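Local coordinates for protein beta-lactamase (Sphaerobacter thermophilus, PDB 4EWF) that probably hydrolyses the amide bond of beta-lactams to give substituted beta-amino acids, as a member of the class A beta-lactamase family, at residues Phe48-Thr53 with Asp165-Ala170; Ala65-Glu70 with Arg178-Glu183; Gly89-Leu94 with Glu103-Leu108; Arg203-Pro206 with Gly210-Trp213. One frame throughout, in Å; residues are numbered along the deposited sequence.

Contact 1 of 4, residues Phe48-Thr53 with Asp165-Ala170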
loop_
_atom_site.group_PDB
_atom_site.type_symbol
_atom_site.label_atom_id
_atom_site.label_comp_id
_atom_site.label_asym_id
_atom_site.label_seq_id
_atom_site.Cartn_x
_atom_site.Cartn_y
_atom_site.Cartn_z
ATOM N N PHE A 48 -6.121 -8.985 8.008
ATOM C CA PHE A 48 -5.227 -9.670 7.068
ATOM C C PHE A 48 -3.769 -9.330 7.432
ATOM O O PHE A 48 -3.513 -8.298 8.053
ATOM C CB PHE A 48 -5.466 -9.135 5.646
ATOM C CG PHE A 48 -6.834 -9.458 5.097
ATOM C CD1 PHE A 48 -7.012 -10.546 4.256
ATOM C CD2 PHE A 48 -7.933 -8.688 5.444
ATOM C CE1 PHE A 48 -8.275 -10.864 3.744
ATOM C CE2 PHE A 48 -9.215 -8.995 4.942
ATOM C CZ PHE A 48 -9.377 -10.087 4.093
ATOM N N ARG A 49 -2.815 -10.163 7.021
ATOM C CA ARG A 49 -1.409 -9.770 7.121
ATOM C C ARG A 49 -1.186 -8.579 6.206
ATOM O O ARG A 49 -1.581 -8.589 5.035
ATOM C CB ARG A 49 -0.459 -10.923 6.746
ATOM C CG ARG A 49 -0.592 -12.138 7.671
ATOM C CD ARG A 49 0.404 -13.254 7.323
ATOM N NE ARG A 49 -0.029 -14.515 7.918
ATOM C CZ ARG A 49 0.266 -14.887 9.153
ATOM N NH1 ARG A 49 1.013 -14.106 9.920
ATOM N NH2 ARG A 49 -0.172 -16.039 9.617
ATOM N N ALA A 50 -0.584 -7.530 6.741
ATOM C CA ALA A 50 -0.375 -6.331 5.940
ATOM C C ALA A 50 0.693 -6.574 4.891
ATOM O O ALA A 50 0.658 -5.961 3.825
ATOM C CB ALA A 50 0.029 -5.146 6.826
ATOM N N ALA A 51 1.639 -7.469 5.190
ATOM C CA ALA A 51 2.823 -7.578 4.346
ATOM C C ALA A 51 3.399 -6.170 4.142
ATOM O O ALA A 51 3.375 -5.329 5.050
ATOM C CB ALA A 51 2.470 -8.226 3.001
ATOM N N SER A 52 3.873 -5.885 2.940
ATOM C CA SER A 52 4.513 -4.599 2.677
ATOM C C SER A 52 3.606 -3.359 2.639
ATOM O O SER A 52 4.116 -2.254 2.490
ATOM C CB SER A 52 5.306 -4.678 1.368
ATOM O OG SER A 52 6.431 -5.508 1.554
ATOM N N THR A 53 2.286 -3.517 2.753
ATOM C CA THR A 53 1.425 -2.337 2.658
ATOM C C THR A 53 1.678 -1.416 3.843
ATOM O O THR A 53 1.438 -0.217 3.768
ATOM C CB THR A 53 -0.080 -2.677 2.599
ATOM O OG1 THR A 53 -0.484 -3.318 3.819
ATOM C CG2 THR A 53 -0.376 -3.574 1.415
ATOM N N ASP A 165 -10.544 -1.519 5.476
ATOM C CA ASP A 165 -11.092 -0.253 5.981
ATOM C C ASP A 165 -9.995 0.713 6.432
ATOM O O ASP A 165 -10.019 1.905 6.090
ATOM C CB ASP A 165 -12.020 -0.477 7.191
ATOM C CG ASP A 165 -13.407 -0.971 6.793
ATOM O OD1 ASP A 165 -13.736 -0.988 5.583
ATOM O OD2 ASP A 165 -14.166 -1.350 7.706
ATOM N N ASP A 166 -9.069 0.211 7.242
ATOM C CA ASP A 166 -7.994 1.046 7.768
ATOM C C ASP A 166 -7.104 1.603 6.657
ATOM O O ASP A 166 -6.710 2.766 6.692
ATOM C CB ASP A 166 -7.124 0.252 8.750
ATOM C CG ASP A 166 -7.776 0.101 10.128
ATOM O OD1 ASP A 166 -8.940 0.547 10.297
ATOM O OD2 ASP A 166 -7.132 -0.484 11.033
ATOM N N TYR A 167 -6.769 0.770 5.680
ATOM C CA TYR A 167 -5.864 1.216 4.623
ATOM C C TYR A 167 -6.532 2.159 3.628
ATOM O O TYR A 167 -5.871 3.003 3.022
ATOM C CB TYR A 167 -5.116 0.026 3.976
ATOM C CG TYR A 167 -3.894 -0.256 4.817
ATOM C CD1 TYR A 167 -2.660 0.246 4.450
ATOM C CD2 TYR A 167 -4.002 -0.921 6.042
ATOM C CE1 TYR A 167 -1.538 0.052 5.231
ATOM C CE2 TYR A 167 -2.875 -1.115 6.853
ATOM C CZ TYR A 167 -1.643 -0.614 6.431
ATOM O OH TYR A 167 -0.502 -0.789 7.187
ATOM N N ALA A 168 -7.854 2.063 3.505
ATOM C CA ALA A 168 -8.576 3.053 2.724
ATOM C C ALA A 168 -8.514 4.416 3.439
ATOM O O ALA A 168 -8.299 5.446 2.800
ATOM C CB ALA A 168 -10.020 2.609 2.466
ATOM N N LEU A 169 -8.660 4.427 4.766
ATOM C CA LEU A 169 -8.524 5.691 5.501
ATOM C C LEU A 169 -7.153 6.306 5.253
ATOM O O LEU A 169 -7.021 7.523 5.118
ATOM C CB LEU A 169 -8.711 5.498 7.010
ATOM C CG LEU A 169 -10.073 5.016 7.485
ATOM C CD1 LEU A 169 -10.032 4.700 8.984
ATOM C CD2 LEU A 169 -11.160 6.063 7.155
ATOM N N ALA A 170 -6.129 5.464 5.207
ATOM C CA ALA A 170 -4.764 5.955 5.025
ATOM C C ALA A 170 -4.620 6.679 3.695
ATOM O O ALA A 170 -4.057 7.771 3.629
ATOM C CB ALA A 170 -3.750 4.800 5.117
#

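Contact 2 of 4, residues Ala65-Glu70 with Arg178-Glu183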
loop_
_atom_site.group_PDB
_atom_site.type_symbol
_atom_site.label_atom_id
_atom_site.label_comp_id
_atom_site.label_asym_id
_atom_site.label_seq_id
_atom_site.Cartn_x
_atom_site.Cartn_y
_atom_site.Cartn_z
ATOM N N ALA A 65 8.172 13.598 10.439
ATOM C CA ALA A 65 9.451 13.945 11.056
ATOM C C ALA A 65 10.112 15.089 10.290
ATOM O O ALA A 65 10.691 16.006 10.887
ATOM C CB ALA A 65 10.376 12.718 11.091
ATOM N N VAL A 66 10.040 15.022 8.962
ATOM C CA VAL A 66 10.562 16.088 8.113
ATOM C C VAL A 66 9.778 17.381 8.349
ATOM O O VAL A 66 10.372 18.446 8.459
ATOM C CB VAL A 66 10.524 15.710 6.611
ATOM C CG1 VAL A 66 10.971 16.889 5.749
ATOM C CG2 VAL A 66 11.402 14.498 6.347
ATOM N N ASP A 67 8.451 17.282 8.451
ATOM C CA ASP A 67 7.629 18.465 8.746
ATOM C C ASP A 67 8.024 19.112 10.079
ATOM O O ASP A 67 8.084 20.333 10.189
ATOM C CB ASP A 67 6.131 18.124 8.778
ATOM C CG ASP A 67 5.576 17.753 7.410
ATOM O OD1 ASP A 67 6.222 18.073 6.389
ATOM O OD2 ASP A 67 4.481 17.146 7.361
ATOM N N ALA A 68 8.288 18.282 11.086
ATOM C CA ALA A 68 8.632 18.766 12.420
ATOM C C ALA A 68 10.073 19.262 12.465
ATOM O O ALA A 68 10.533 19.797 13.483
ATOM C CB ALA A 68 8.418 17.667 13.450
ATOM N N GLY A 69 10.783 19.074 11.355
ATOM C CA GLY A 69 12.164 19.510 11.253
ATOM C C GLY A 69 13.111 18.610 12.024
ATOM O O GLY A 69 14.235 19.006 12.327
ATOM N N GLU A 70 12.659 17.401 12.345
ATOM C CA GLU A 70 13.490 16.452 13.085
ATOM C C GLU A 70 14.552 15.816 12.185
ATOM O O GLU A 70 15.622 15.436 12.654
ATOM C CB GLU A 70 12.637 15.374 13.756
ATOM C CG GLU A 70 11.707 15.888 14.850
ATOM C CD GLU A 70 10.609 14.884 15.202
ATOM O OE1 GLU A 70 9.935 15.076 16.239
ATOM O OE2 GLU A 70 10.418 13.908 14.440
ATOM N N ARG A 178 -4.457 15.474 4.856
ATOM C CA ARG A 178 -4.617 15.316 6.295
ATOM C C ARG A 178 -3.531 14.457 6.942
ATOM O O ARG A 178 -3.346 14.517 8.163
ATOM C CB ARG A 178 -5.989 14.708 6.617
ATOM C CG ARG A 178 -7.133 15.709 6.660
ATOM C CD ARG A 178 -8.406 15.059 7.198
ATOM N NE ARG A 178 -8.859 13.958 6.348
ATOM C CZ ARG A 178 -8.667 12.667 6.610
ATOM N NH1 ARG A 178 -8.037 12.289 7.719
ATOM N NH2 ARG A 178 -9.118 11.748 5.762
ATOM N N ALA A 179 -2.827 13.658 6.139
ATOM C CA ALA A 179 -1.871 12.689 6.682
ATOM C C ALA A 179 -0.619 13.353 7.243
ATOM O O ALA A 179 0.012 12.826 8.160
ATOM C CB ALA A 179 -1.493 11.636 5.629
ATOM N N ALA A 180 -0.264 14.500 6.671
ATOM C CA ALA A 180 0.901 15.287 7.079
ATOM C C ALA A 180 0.671 16.681 6.500
ATOM O O ALA A 180 -0.466 17.020 6.169
ATOM C CB ALA A 180 2.200 14.660 6.539
ATOM N N SER A 181 1.714 17.498 6.369
ATOM C CA SER A 181 1.534 18.792 5.705
ATOM C C SER A 181 1.133 18.536 4.253
ATOM O O SER A 181 1.359 17.440 3.734
ATOM C CB SER A 181 2.806 19.631 5.770
ATOM O OG SER A 181 3.754 19.188 4.818
ATOM N N GLN A 182 0.521 19.524 3.604
ATOM C CA GLN A 182 0.062 19.343 2.221
ATOM C C GLN A 182 1.234 19.081 1.276
ATOM O O GLN A 182 1.123 18.283 0.340
ATOM C CB GLN A 182 -0.753 20.550 1.740
ATOM C CG GLN A 182 -1.193 20.458 0.287
ATOM C CD GLN A 182 -2.046 19.228 0.025
ATOM O OE1 GLN A 182 -3.221 19.187 0.394
ATOM N NE2 GLN A 182 -1.456 18.212 -0.605
ATOM N N GLU A 183 2.355 19.758 1.509
ATOM C CA GLU A 183 3.556 19.526 0.709
ATOM C C GLU A 183 3.986 18.069 0.823
ATOM O O GLU A 183 4.317 17.423 -0.172
ATOM C CB GLU A 183 4.712 20.436 1.154
ATOM C CG GLU A 183 6.020 20.149 0.427
ATOM C CD GLU A 183 7.209 20.917 0.993
ATOM O OE1 GLU A 183 8.312 20.327 1.089
ATOM O OE2 GLU A 183 7.045 22.109 1.330
#

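Contact 3 of 4, residues Gly89-Leu94 with Glu103-Leu108. With SO4 (sulfate ion), chain F.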
loop_
_atom_site.group_PDB
_atom_site.type_symbol
_atom_site.label_atom_id
_atom_site.label_comp_id
_atom_site.label_asym_id
_atom_site.label_seq_id
_atom_site.Cartn_x
_atom_site.Cartn_y
_atom_site.Cartn_z
ATOM N N GLY A 89 13.884 -6.121 -2.546
ATOM C CA GLY A 89 14.813 -5.023 -2.412
ATOM C C GLY A 89 16.071 -5.224 -3.230
ATOM O O GLY A 89 16.280 -6.269 -3.858
ATOM N N VAL A 90 16.914 -4.206 -3.220
ATOM C CA VAL A 90 18.157 -4.241 -3.968
ATOM C C VAL A 90 19.367 -3.996 -3.042
ATOM O O VAL A 90 20.493 -4.497 -3.280
ATOM C CB VAL A 90 18.066 -3.246 -5.152
ATOM C CG1 VAL A 90 18.199 -1.799 -4.690
ATOM C CG2 VAL A 90 19.066 -3.582 -6.198
ATOM N N LEU A 91 19.137 -3.266 -1.956
ATOM C CA LEU A 91 20.239 -2.917 -1.045
ATOM C C LEU A 91 20.943 -4.135 -0.475
ATOM O O LEU A 91 22.152 -4.097 -0.240
ATOM C CB LEU A 91 19.753 -2.015 0.101
ATOM C CG LEU A 91 19.265 -0.625 -0.330
ATOM C CD1 LEU A 91 18.819 0.208 0.885
ATOM C CD2 LEU A 91 20.352 0.115 -1.119
ATOM N N LEU A 92 20.202 -5.219 -0.262
ATOM C CA LEU A 92 20.828 -6.402 0.291
ATOM C C LEU A 92 21.986 -6.916 -0.525
ATOM O O LEU A 92 22.807 -7.635 0.008
ATOM C CB LEU A 92 19.843 -7.545 0.572
ATOM C CG LEU A 92 18.719 -8.074 -0.329
ATOM C CD1 LEU A 92 18.687 -7.572 -1.771
ATOM C CD2 LEU A 92 18.648 -9.603 -0.232
ATOM N N HIS A 93 22.064 -6.553 -1.801
ATOM C CA HIS A 93 23.143 -7.052 -2.654
ATOM C C HIS A 93 24.130 -5.969 -3.082
ATOM O O HIS A 93 25.052 -6.242 -3.849
ATOM C CB HIS A 93 22.573 -7.727 -3.905
ATOM C CG HIS A 93 21.730 -8.926 -3.613
ATOM N ND1 HIS A 93 22.202 -10.012 -2.909
ATOM C CD2 HIS A 93 20.446 -9.213 -3.934
ATOM C CE1 HIS A 93 21.241 -10.911 -2.795
ATOM N NE2 HIS A 93 20.166 -10.454 -3.413
ATOM N N LEU A 94 23.937 -4.744 -2.604
ATOM C CA LEU A 94 24.833 -3.644 -2.974
ATOM C C LEU A 94 25.938 -3.529 -1.939
ATOM O O LEU A 94 25.798 -4.034 -0.826
ATOM C CB LEU A 94 24.054 -2.334 -3.083
ATOM C CG LEU A 94 22.969 -2.313 -4.166
ATOM C CD1 LEU A 94 22.371 -0.902 -4.255
ATOM C CD2 LEU A 94 23.536 -2.728 -5.527
ATOM N N GLU A 103 15.797 10.401 1.355
ATOM C CA GLU A 103 14.866 10.297 0.229
ATOM C C GLU A 103 15.082 9.013 -0.590
ATOM O O GLU A 103 14.111 8.356 -0.981
ATOM C CB GLU A 103 14.893 11.552 -0.665
ATOM C CG GLU A 103 13.878 11.476 -1.804
ATOM C CD GLU A 103 13.517 12.838 -2.399
ATOM O OE1 GLU A 103 12.392 12.978 -2.929
ATOM O OE2 GLU A 103 14.354 13.757 -2.347
ATOM N N ASP A 104 16.339 8.640 -0.833
ATOM C CA ASP A 104 16.625 7.367 -1.491
ATOM C C ASP A 104 15.914 6.221 -0.754
ATOM O O ASP A 104 15.307 5.344 -1.376
ATOM C CB ASP A 104 18.128 7.039 -1.476
ATOM C CG ASP A 104 18.970 7.982 -2.346
ATOM O OD1 ASP A 104 18.429 8.661 -3.251
ATOM O OD2 ASP A 104 20.201 8.018 -2.110
ATOM N N LEU A 105 16.017 6.213 0.574
ATOM C CA LEU A 105 15.422 5.126 1.358
ATOM C C LEU A 105 13.905 5.050 1.207
ATOM O O LEU A 105 13.339 3.953 1.099
ATOM C CB LEU A 105 15.808 5.232 2.833
ATOM C CG LEU A 105 17.295 5.134 3.191
ATOM C CD1 LEU A 105 17.433 5.056 4.710
ATOM C CD2 LEU A 105 17.940 3.930 2.544
ATOM N N VAL A 106 13.247 6.204 1.227
ATOM C CA VAL A 106 11.797 6.245 1.041
ATOM C C VAL A 106 11.461 5.709 -0.343
ATOM O O VAL A 106 10.565 4.879 -0.499
ATOM C CB VAL A 106 11.246 7.691 1.204
ATOM C CG1 VAL A 106 9.751 7.751 0.874
ATOM C CG2 VAL A 106 11.490 8.165 2.626
ATOM N N TYR A 107 12.210 6.164 -1.345
ATOM C CA TYR A 107 11.968 5.732 -2.719
ATOM C C TYR A 107 12.105 4.216 -2.909
ATOM O O TYR A 107 11.224 3.578 -3.496
ATOM C CB TYR A 107 12.865 6.472 -3.731
ATOM C CG TYR A 107 12.773 5.807 -5.081
ATOM C CD1 TYR A 107 11.654 5.997 -5.889
ATOM C CD2 TYR A 107 13.767 4.945 -5.523
ATOM C CE1 TYR A 107 11.533 5.361 -7.100
ATOM C CE2 TYR A 107 13.660 4.304 -6.738
ATOM C CZ TYR A 107 12.541 4.511 -7.516
ATOM O OH TYR A 107 12.425 3.884 -8.725
ATOM N N LEU A 108 13.199 3.640 -2.415
ATOM C CA LEU A 108 13.406 2.193 -2.492
ATOM C C LEU A 108 12.347 1.411 -1.712
ATOM O O LEU A 108 11.856 0.368 -2.154
ATOM C CB LEU A 108 14.817 1.816 -2.012
ATOM C CG LEU A 108 15.945 2.384 -2.876
ATOM C CD1 LEU A 108 17.277 2.148 -2.197
ATOM C CD2 LEU A 108 15.931 1.768 -4.272
HETATM S S SO4 F . 25.500 -10.937 -1.832
HETATM O O1 SO4 F . 25.786 -10.796 -0.404
HETATM O O2 SO4 F . 24.450 -9.999 -2.211
HETATM O O3 SO4 F . 26.696 -10.644 -2.620
HETATM O O4 SO4 F . 25.055 -12.301 -2.107
#

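Contact 4 of 4, residues Arg203-Pro206 with Gly210-Trp213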
loop_
_atom_site.group_PDB
_atom_site.type_symbol
_atom_site.label_atom_id
_atom_site.label_comp_id
_atom_site.label_asym_id
_atom_site.label_seq_id
_atom_site.Cartn_x
_atom_site.Cartn_y
_atom_site.Cartn_z
ATOM N N ARG A 203 -3.276 -2.503 -13.170
ATOM C CA ARG A 203 -3.383 -3.266 -14.401
ATOM C C ARG A 203 -4.318 -2.669 -15.453
ATOM O O ARG A 203 -3.981 -2.572 -16.642
ATOM C CB ARG A 203 -3.770 -4.709 -14.119
ATOM C CG ARG A 203 -3.776 -5.516 -15.399
ATOM C CD ARG A 203 -3.909 -6.984 -15.114
ATOM N NE ARG A 203 -4.355 -7.698 -16.304
ATOM C CZ ARG A 203 -4.539 -9.011 -16.347
ATOM N NH1 ARG A 203 -4.958 -9.584 -17.475
ATOM N NH2 ARG A 203 -4.305 -9.748 -15.256
ATOM N N TYR A 204 -5.494 -2.246 -15.025
ATOM C CA TYR A 204 -6.457 -1.738 -15.987
ATOM C C TYR A 204 -6.631 -0.222 -15.887
ATOM O O TYR A 204 -7.692 0.318 -16.214
ATOM C CB TYR A 204 -7.786 -2.482 -15.822
ATOM C CG TYR A 204 -7.681 -3.960 -16.142
ATOM C CD1 TYR A 204 -7.593 -4.398 -17.453
ATOM C CD2 TYR A 204 -7.664 -4.914 -15.131
ATOM C CE1 TYR A 204 -7.488 -5.745 -17.751
ATOM C CE2 TYR A 204 -7.564 -6.254 -15.423
ATOM C CZ TYR A 204 -7.479 -6.663 -16.730
ATOM O OH TYR A 204 -7.383 -7.999 -17.015
ATOM N N VAL A 205 -5.605 0.467 -15.403
ATOM C CA VAL A 205 -5.643 1.919 -15.443
ATOM C C VAL A 205 -5.365 2.327 -16.882
ATOM O O VAL A 205 -4.356 1.934 -17.454
ATOM C CB VAL A 205 -4.606 2.575 -14.525
ATOM C CG1 VAL A 205 -4.646 4.091 -14.702
ATOM C CG2 VAL A 205 -4.863 2.207 -13.076
ATOM N N PRO A 206 -6.279 3.104 -17.471
ATOM C CA PRO A 206 -6.187 3.518 -18.873
ATOM C C PRO A 206 -5.064 4.524 -19.072
ATOM O O PRO A 206 -4.729 5.281 -18.154
ATOM C CB PRO A 206 -7.536 4.192 -19.119
ATOM C CG PRO A 206 -7.889 4.781 -17.789
ATOM C CD PRO A 206 -7.363 3.799 -16.753
ATOM N N GLY A 210 -3.978 13.514 -17.800
ATOM C CA GLY A 210 -4.663 13.803 -16.551
ATOM C C GLY A 210 -5.051 12.557 -15.766
ATOM O O GLY A 210 -5.813 12.635 -14.796
ATOM N N ILE A 211 -4.542 11.405 -16.202
ATOM C CA ILE A 211 -4.730 10.145 -15.481
ATOM C C ILE A 211 -3.466 9.760 -14.710
ATOM O O ILE A 211 -2.358 9.776 -15.265
ATOM C CB ILE A 211 -5.121 9.004 -16.439
ATOM C CG1 ILE A 211 -6.518 9.262 -17.000
ATOM C CG2 ILE A 211 -5.063 7.648 -15.732
ATOM C CD1 ILE A 211 -6.729 8.701 -18.378
ATOM N N ARG A 212 -3.635 9.440 -13.425
ATOM C CA ARG A 212 -2.523 8.993 -12.578
ATOM C C ARG A 212 -2.970 7.849 -11.666
ATOM O O ARG A 212 -4.165 7.703 -11.368
ATOM C CB ARG A 212 -1.974 10.146 -11.717
ATOM C CG ARG A 212 -2.510 11.526 -12.078
ATOM C CD ARG A 212 -1.857 12.625 -11.255
ATOM N NE ARG A 212 -0.434 12.745 -11.554
ATOM C CZ ARG A 212 0.068 13.431 -12.580
ATOM N NH1 ARG A 212 1.384 13.478 -12.766
ATOM N NH2 ARG A 212 -0.739 14.069 -13.423
ATOM N N TRP A 213 -2.013 7.047 -11.220
ATOM C CA TRP A 213 -2.292 6.035 -10.204
ATOM C C TRP A 213 -1.036 5.792 -9.376
ATOM O O TRP A 213 0.086 6.056 -9.821
ATOM C CB TRP A 213 -2.800 4.728 -10.830
ATOM C CG TRP A 213 -1.729 3.924 -11.514
ATOM C CD1 TRP A 213 -1.258 4.086 -12.792
ATOM C CD2 TRP A 213 -1.006 2.822 -10.951
ATOM N NE1 TRP A 213 -0.275 3.149 -13.054
ATOM C CE2 TRP A 213 -0.098 2.369 -11.937
ATOM C CE3 TRP A 213 -1.026 2.187 -9.701
ATOM C CZ2 TRP A 213 0.780 1.303 -11.708
ATOM C CZ3 TRP A 213 -0.156 1.128 -9.473
ATOM C CH2 TRP A 213 0.736 0.694 -10.474
#

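Contact 1 of 4, residues Phe48-Thr53 with Asp165-Ala170
Tyr167 of helix 164-175 lays its ring against Thr53, in the turn that carries the SxxK pattern of class A beta-lactamases. The two side chains cross obliquely. Thr53 OG1 sits over one face of the ring, near its rim, 3.8 Å from Tyr167 CE1. The threonine backbone also takes part. Its carbonyl oxygen comes closer still, with Thr53 O 3.3 Å from Tyr167 CE1. This is an approach to a ring carbon, and the phenol oxygen does not bond to Thr53. Ala50 makes a looser touch with its methyl, Ala50 CB lying 4.4 Å from Tyr167 OH.

All three touching residues are buried, and the contact is near the centre of the chain. Val227 of strand 223-232 touches both Thr53 and Tyr167. Ala162 of strand 161-162 touches Ala50 and Tyr167. Of 165-170, Tyr167 alone touches 48-53, next to strand 223-232 of the five-stranded sheet.

The neighbouring residue Ser52 is probably the nucleophile, judged by the family and by the pattern it shares with Lys55. Its OG is hydrogen-bonded to Ser113 and to a sulfate ion. The Tyr167 contact thus lies one residue along from the probable reaction centre.

The hydroxyl of Thr53 is tied back to its own turn. With OG1 between the backbone N and the carbonyl carbon (chi1 64°), it can reach backward along the chain. Thr53 N also bonds to Ala50 O, at 3.1 Å. Thr53 OG1 reaches Ala50 O from the same face of the carbonyl plane, at 2.9 Å.

Contact 2 of 4, residues Ala65-Glu70 with Arg178-Glu183
The carboxylate of Asp67 is the flat group of this contact. Both donors of Ser181 come from the same face of it, and the methyl of Ala180 lies near its plane at the OD2 edge, with Ala180 CB 3.5 Å from Asp67 OD2. Ser181 is the N-cap of helix 182-192, so the aspartate reaches a helix start from the last turn of helix 55-67. Ser181 N bonds to Asp67 OD2 at 3.0 Å, and the N-H...O angle of 167° is nearly straight. This donor comes on the syn side of OD2, 35° out of the carboxylate plane. Ser181 OG donates to Asp67 OD1 at 3.1 Å.

Two bonds from one residue, one to each oxygen, limit how the carboxylate can turn. Asp67 OD1 has another partner, the hydroxyl of Ser184, in the first turn of the same helix. The negative group near the helix N-terminus would probably be favoured by the helix dipole.

Ser181 has its own capping role. Its OG lies between the backbone N and the carbonyl carbon (chi1 78°), and it accepts from the backbone N of Ser184. The same hydroxyl thus serves the helix and the aspartate.

In the partner segment, helix 55-67 closes in a Schellman motif. Gly69 takes the positive phi that this motif needs. The contact lies at the protein surface, its centre about 19 Å from the centre of the chain. The motif is completed by two backbone bonds, Gly69 N to Val66 O at 3.0 Å and Glu70 N to Ala65 O at 2.8 Å.

Contact 3 of 4, residues Gly89-Leu94 with Glu103-Leu108
Unusually, a single leucine of a short 3-10 segment carries most of this contact, and no polar group takes part across it. Leu91 meets two leucines of one helix, Leu105 and Leu108, and crosses both at about a right angle. Leu108 CD1 meets the whole branch end of Leu91, CD2 at 3.8 Å and CG and CD1 a little farther. Leu91 CD1 also reaches Leu105 CD2, at 4.2 Å. Leu105 leaves its helix at an angle to the loop, and only the end of its side chain comes near. Val90 may add a touch on Leu108, made by one of its two conformers.

The 3-10 segment, 91-93, lies in the loop between strands 76-78 and 99-101. Leu105 and Leu108 lie on helix 102-111. Thr116 and Ala117 of helix 115-125 also touch Leu91, so the leucine touches both helices.

His93 turns to a sulfate ion, probably from the crystallisation liquor. The sulfate lies at the edge of its ring, but the very short ND1 to O2 distance makes details of that bond doubtful.

Between the loop and the helix, the touching groups are all aliphatic, mostly methyls. Cohesion here is therefore hydrophobic. Polar ties of the loop include Asp114 OD1, which accepts from Val90 N and Leu91 N, and Lys84, bonded to Leu94 O.

Contact 4 of 4, residues Arg203-Pro206 with Gly210-Trp213
Val205 places one methyl over a face of the Trp213 indole. Its CG2 stands 4.2 Å from the centroid of the five-membered ring and 27° off the ring normal, a CH-pi contact. The other methyl works at the rim of the same ring, with Val205 CG1 3.9 Å from Trp213 CD1. CG1 also packs on Ile211, at 3.7 Å from Ile211 CG2. Val205 thus bridges two residues of the other segment. Its chi1 of 176° puts CG1 beside the carbonyl carbon, near both of these partners, and leaves CG2, beside the backbone N, over the indole.

Val205 and Ile211 slide past each other in opposite directions. Ile211 CG2 has a second neighbour in Pro206 O, at 3.4 Å. The proline ring and the isoleucine cross at about a right angle, and Pro206 CG lies 4.1 Å from Ile211 CD1. The side chains of Ile211 and Trp213 start out toward the loop, that of Arg212 away from it. This alternation is that of an extended chain entering a strand.

The contact is a surface one. It folds the loop after helix 182-192 back on the start of strand 212-220, an outermost strand of the five-stranded antiparallel sheet. Ile230 of the adjacent strand 223-232 touches both Val205 and Trp213. Arg203 NH2 bonds to Gln254, and Tyr204 makes a cation-pi contact with Arg261, tying the loop to helix 249-266.

Contact 1 is the one beside the probable active site, since 48-53 carries Ser52 and its bound sulfate. Contacts 1 and 2 join successive parts of the chain: strand 48-49 precedes helix 55-67, and helix 164-175 precedes helix 182-192. Their centres are about 21 Å apart, and their nearest atoms about 5 Å. Contact 3 lies in the chain between the segments of both, with its centre about 22 Å from each of theirs. Its sulfate is a different ion, bound on the loop. Contact 4 follows later in the chain. Its segment 210-213 leads into strand 212-220, which also holds Lys216, a neighbour of Ser52. Its centre is about 21 Å from that of contact 1.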